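Hypothetical nigD-like protein (Bacteroides caccae, PDB 3QWN) probably acts as an immunity protein or antitoxin of the NigD-like family. Local coordinates at residues 97-105 with 113-121. Numbering follows the deposited sequence.
Sequences HDPVDVVSI and NMILNLKVN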
# COMPACT_ATOMS: atom_id res chain seq x y z
N HIS A 97 3.52 15.51 -7.96
CA HIS A 97 2.17 14.94 -8.05
C HIS A 97 1.82 14.51 -9.47
O HIS A 97 0.80 14.92 -10.00
CB HIS A 97 1.13 15.94 -7.52
CG HIS A 97 1.41 16.48 -6.16
ND1 HIS A 97 1.51 15.64 -5.05
CD2 HIS A 97 1.63 17.76 -5.76
CE1 HIS A 97 1.80 16.43 -4.03
NE2 HIS A 97 1.85 17.72 -4.40
N ASP A 98 2.67 13.69 -10.08
CA ASP A 98 2.42 13.16 -11.42
C ASP A 98 1.13 12.29 -11.38
O ASP A 98 0.89 11.61 -10.38
CB ASP A 98 3.64 12.40 -11.96
CG ASP A 98 4.79 13.32 -12.31
OD1 ASP A 98 4.54 14.35 -12.95
OD2 ASP A 98 5.94 12.98 -11.97
N PRO A 99 0.21 12.45 -12.37
CA PRO A 99 -1.11 11.81 -12.26
C PRO A 99 -1.11 10.30 -12.23
O PRO A 99 -0.24 9.64 -12.80
CB PRO A 99 -1.85 12.29 -13.51
CG PRO A 99 -1.19 13.57 -13.84
CD PRO A 99 0.27 13.30 -13.57
N VAL A 100 -2.11 9.77 -11.52
CA VAL A 100 -2.41 8.35 -11.35
C VAL A 100 -3.93 8.21 -11.33
O VAL A 100 -4.64 9.20 -11.12
CB VAL A 100 -1.77 7.68 -10.08
CG1 VAL A 100 -0.26 7.87 -9.98
CG2 VAL A 100 -2.48 8.09 -8.78
N ASP A 101 -4.41 6.97 -11.51
CA ASP A 101 -5.81 6.62 -11.30
C ASP A 101 -5.86 5.69 -10.10
O ASP A 101 -4.93 4.89 -9.90
CB ASP A 101 -6.44 5.96 -12.54
CG ASP A 101 -6.62 6.86 -13.75
OD1 ASP A 101 -6.74 8.10 -13.56
OD2 ASP A 101 -6.65 6.34 -14.86
N VAL A 102 -6.90 5.79 -9.29
CA VAL A 102 -7.08 4.85 -8.19
C VAL A 102 -8.01 3.75 -8.73
O VAL A 102 -9.12 4.05 -9.17
CB VAL A 102 -7.60 5.50 -6.88
CG1 VAL A 102 -7.97 4.43 -5.85
CG2 VAL A 102 -6.57 6.49 -6.32
N VAL A 103 -7.53 2.49 -8.76
CA VAL A 103 -8.32 1.34 -9.22
C VAL A 103 -9.20 0.84 -8.06
O VAL A 103 -10.37 0.58 -8.25
CB VAL A 103 -7.39 0.21 -9.75
CG1 VAL A 103 -8.18 -1.05 -10.10
CG2 VAL A 103 -6.59 0.70 -10.94
N SER A 104 -8.60 0.65 -6.87
CA SER A 104 -9.24 0.16 -5.66
C SER A 104 -8.49 0.73 -4.46
O SER A 104 -7.29 0.94 -4.55
CB SER A 104 -9.26 -1.36 -5.68
OG SER A 104 -9.91 -1.95 -4.56
N ILE A 105 -9.19 1.08 -3.39
CA ILE A 105 -8.61 1.68 -2.17
C ILE A 105 -9.44 1.20 -0.96
O ILE A 105 -10.67 1.14 -1.05
CB ILE A 105 -8.55 3.24 -2.28
CG1 ILE A 105 -7.76 3.86 -1.08
CG2 ILE A 105 -9.95 3.89 -2.54
CD1 ILE A 105 -7.31 5.29 -1.31
N ASN A 113 -4.64 0.47 1.97
CA ASN A 113 -4.19 -0.20 0.74
C ASN A 113 -4.80 0.40 -0.50
O ASN A 113 -5.92 0.88 -0.47
CB ASN A 113 -4.49 -1.70 0.78
CG ASN A 113 -4.21 -2.29 2.12
OD1 ASN A 113 -3.09 -2.50 2.48
ND2 ASN A 113 -5.21 -2.38 2.97
N MSE A 114 -4.03 0.41 -1.57
CA MSE A 114 -4.51 0.94 -2.82
C MSE A 114 -3.78 0.34 -3.97
O MSE A 114 -2.58 0.03 -3.88
CB MSE A 114 -4.48 2.49 -2.90
CG MSE A 114 -3.09 3.12 -3.03
SE MSE A 114 -3.19 5.07 -2.67
CE MSE A 114 -3.54 4.98 -0.75
N ILE A 115 -4.54 0.19 -5.07
CA ILE A 115 -4.08 -0.24 -6.38
C ILE A 115 -4.20 0.99 -7.26
O ILE A 115 -5.29 1.56 -7.39
CB ILE A 115 -4.87 -1.44 -6.92
CG1 ILE A 115 -4.83 -2.63 -5.95
CG2 ILE A 115 -4.35 -1.81 -8.31
CD1 ILE A 115 -5.73 -3.83 -6.36
N LEU A 116 -3.08 1.41 -7.83
CA LEU A 116 -3.05 2.56 -8.72
C LEU A 116 -2.83 2.13 -10.15
O LEU A 116 -2.23 1.08 -10.39
CB LEU A 116 -1.93 3.55 -8.32
CG LEU A 116 -1.88 4.04 -6.87
CD1 LEU A 116 -0.66 4.93 -6.66
CD2 LEU A 116 -3.17 4.78 -6.47
N ASN A 117 -3.31 2.93 -11.09
CA ASN A 117 -3.00 2.73 -12.50
C ASN A 117 -2.18 3.92 -12.94
O ASN A 117 -2.55 5.08 -12.71
CB ASN A 117 -4.21 2.49 -13.42
CG ASN A 117 -3.74 2.05 -14.79
OD1 ASN A 117 -3.24 0.92 -14.97
ND2 ASN A 117 -3.75 2.98 -15.74
N LEU A 118 -1.04 3.61 -13.54
CA LEU A 118 -0.03 4.53 -14.05
C LEU A 118 0.15 4.34 -15.53
O LEU A 118 -0.04 3.23 -16.04
CB LEU A 118 1.32 4.15 -13.38
CG LEU A 118 1.70 4.79 -12.07
CD1 LEU A 118 0.85 4.26 -10.93
CD2 LEU A 118 3.12 4.46 -11.77
N LYS A 119 0.61 5.37 -16.19
CA LYS A 119 1.03 5.33 -17.58
C LYS A 119 2.53 5.55 -17.49
O LYS A 119 2.99 6.58 -16.98
CB LYS A 119 0.25 6.32 -18.48
CG LYS A 119 -1.12 5.80 -18.95
CD LYS A 119 -1.06 5.18 -20.36
CE LYS A 119 -2.40 5.11 -21.06
NZ LYS A 119 -2.28 4.50 -22.41
N VAL A 120 3.30 4.50 -17.85
CA VAL A 120 4.76 4.46 -17.75
C VAL A 120 5.40 4.18 -19.12
O VAL A 120 4.72 4.03 -20.14
CB VAL A 120 5.20 3.37 -16.71
CG1 VAL A 120 4.56 3.60 -15.35
CG2 VAL A 120 4.91 1.95 -17.23
N ASN A 121 6.74 4.12 -19.13
CA ASN A 121 7.54 3.69 -20.26
C ASN A 121 8.61 2.75 -19.68
O ASN A 121 8.33 1.56 -19.52
CB ASN A 121 8.10 4.84 -21.05
CG ASN A 121 8.96 4.40 -22.23
OD1 ASN A 121 8.95 3.23 -22.66
ND2 ASN A 121 9.73 5.33 -22.76
O HOH W 1 0.83 7.84 -14.71
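A classic beta bulge interrupts the antiparallel hairpin formed by strands 101-108 and 111-120 in the C-terminal beta-sandwich domain. Val103 and Ser104 both face Ile115. Val103 N donates to Ile115 O at 2.8 Å, while Ser104 N reaches the same oxygen in a weak bond of 3.5 Å. Ile115 N returns a nearly straight bond to Ser104 O at 2.9 Å. Before the bulge, Asp101 and Asn117 form a hydrogen-bonded pair. Asp101 N lies in the carbonyl plane of Asn117 O, and Asn117 N donates back to Asp101 O. Past this pair, away from the bulge, a water links the strands: it donates to Pro99 O and accepts from Lys119 N.

The side chains fall on two faces. On one, the side chains of Leu116 and Val102 cross at a slant, with CD2 of Leu116 3.8 Å from CG2 of Val102; the same CD2 also touches Val100 CG2. Ile105 and Met114, a selenomethionine, run side by side. The Ile105 chain is extended, with CG1 anti to the backbone N (chi1 -173°), and its CD1 meets Met114 CE at 3.8 Å. Phe185 packs against both. On the other face, the extra residue turns Val103 toward the partner strand. Its CB rests on Ile115 CG2 at 3.9 Å, and its CG2 touches Asn117 CB at the same distance. Arg161, on the neighbouring strand 158-167, touches Val103 and Ile115, and Asn117 ND2 is hydrogen-bonded to Asn159 OD1.

The face with Val102, Leu116, Ile105 and Met114 packs on strands 142-150, 181-190 and 196-209. At the bulge, Ile115 O serves two successive amides unequally, so the extra residue is taken up without losing the main bond, and the ladder resumes one residue out of step.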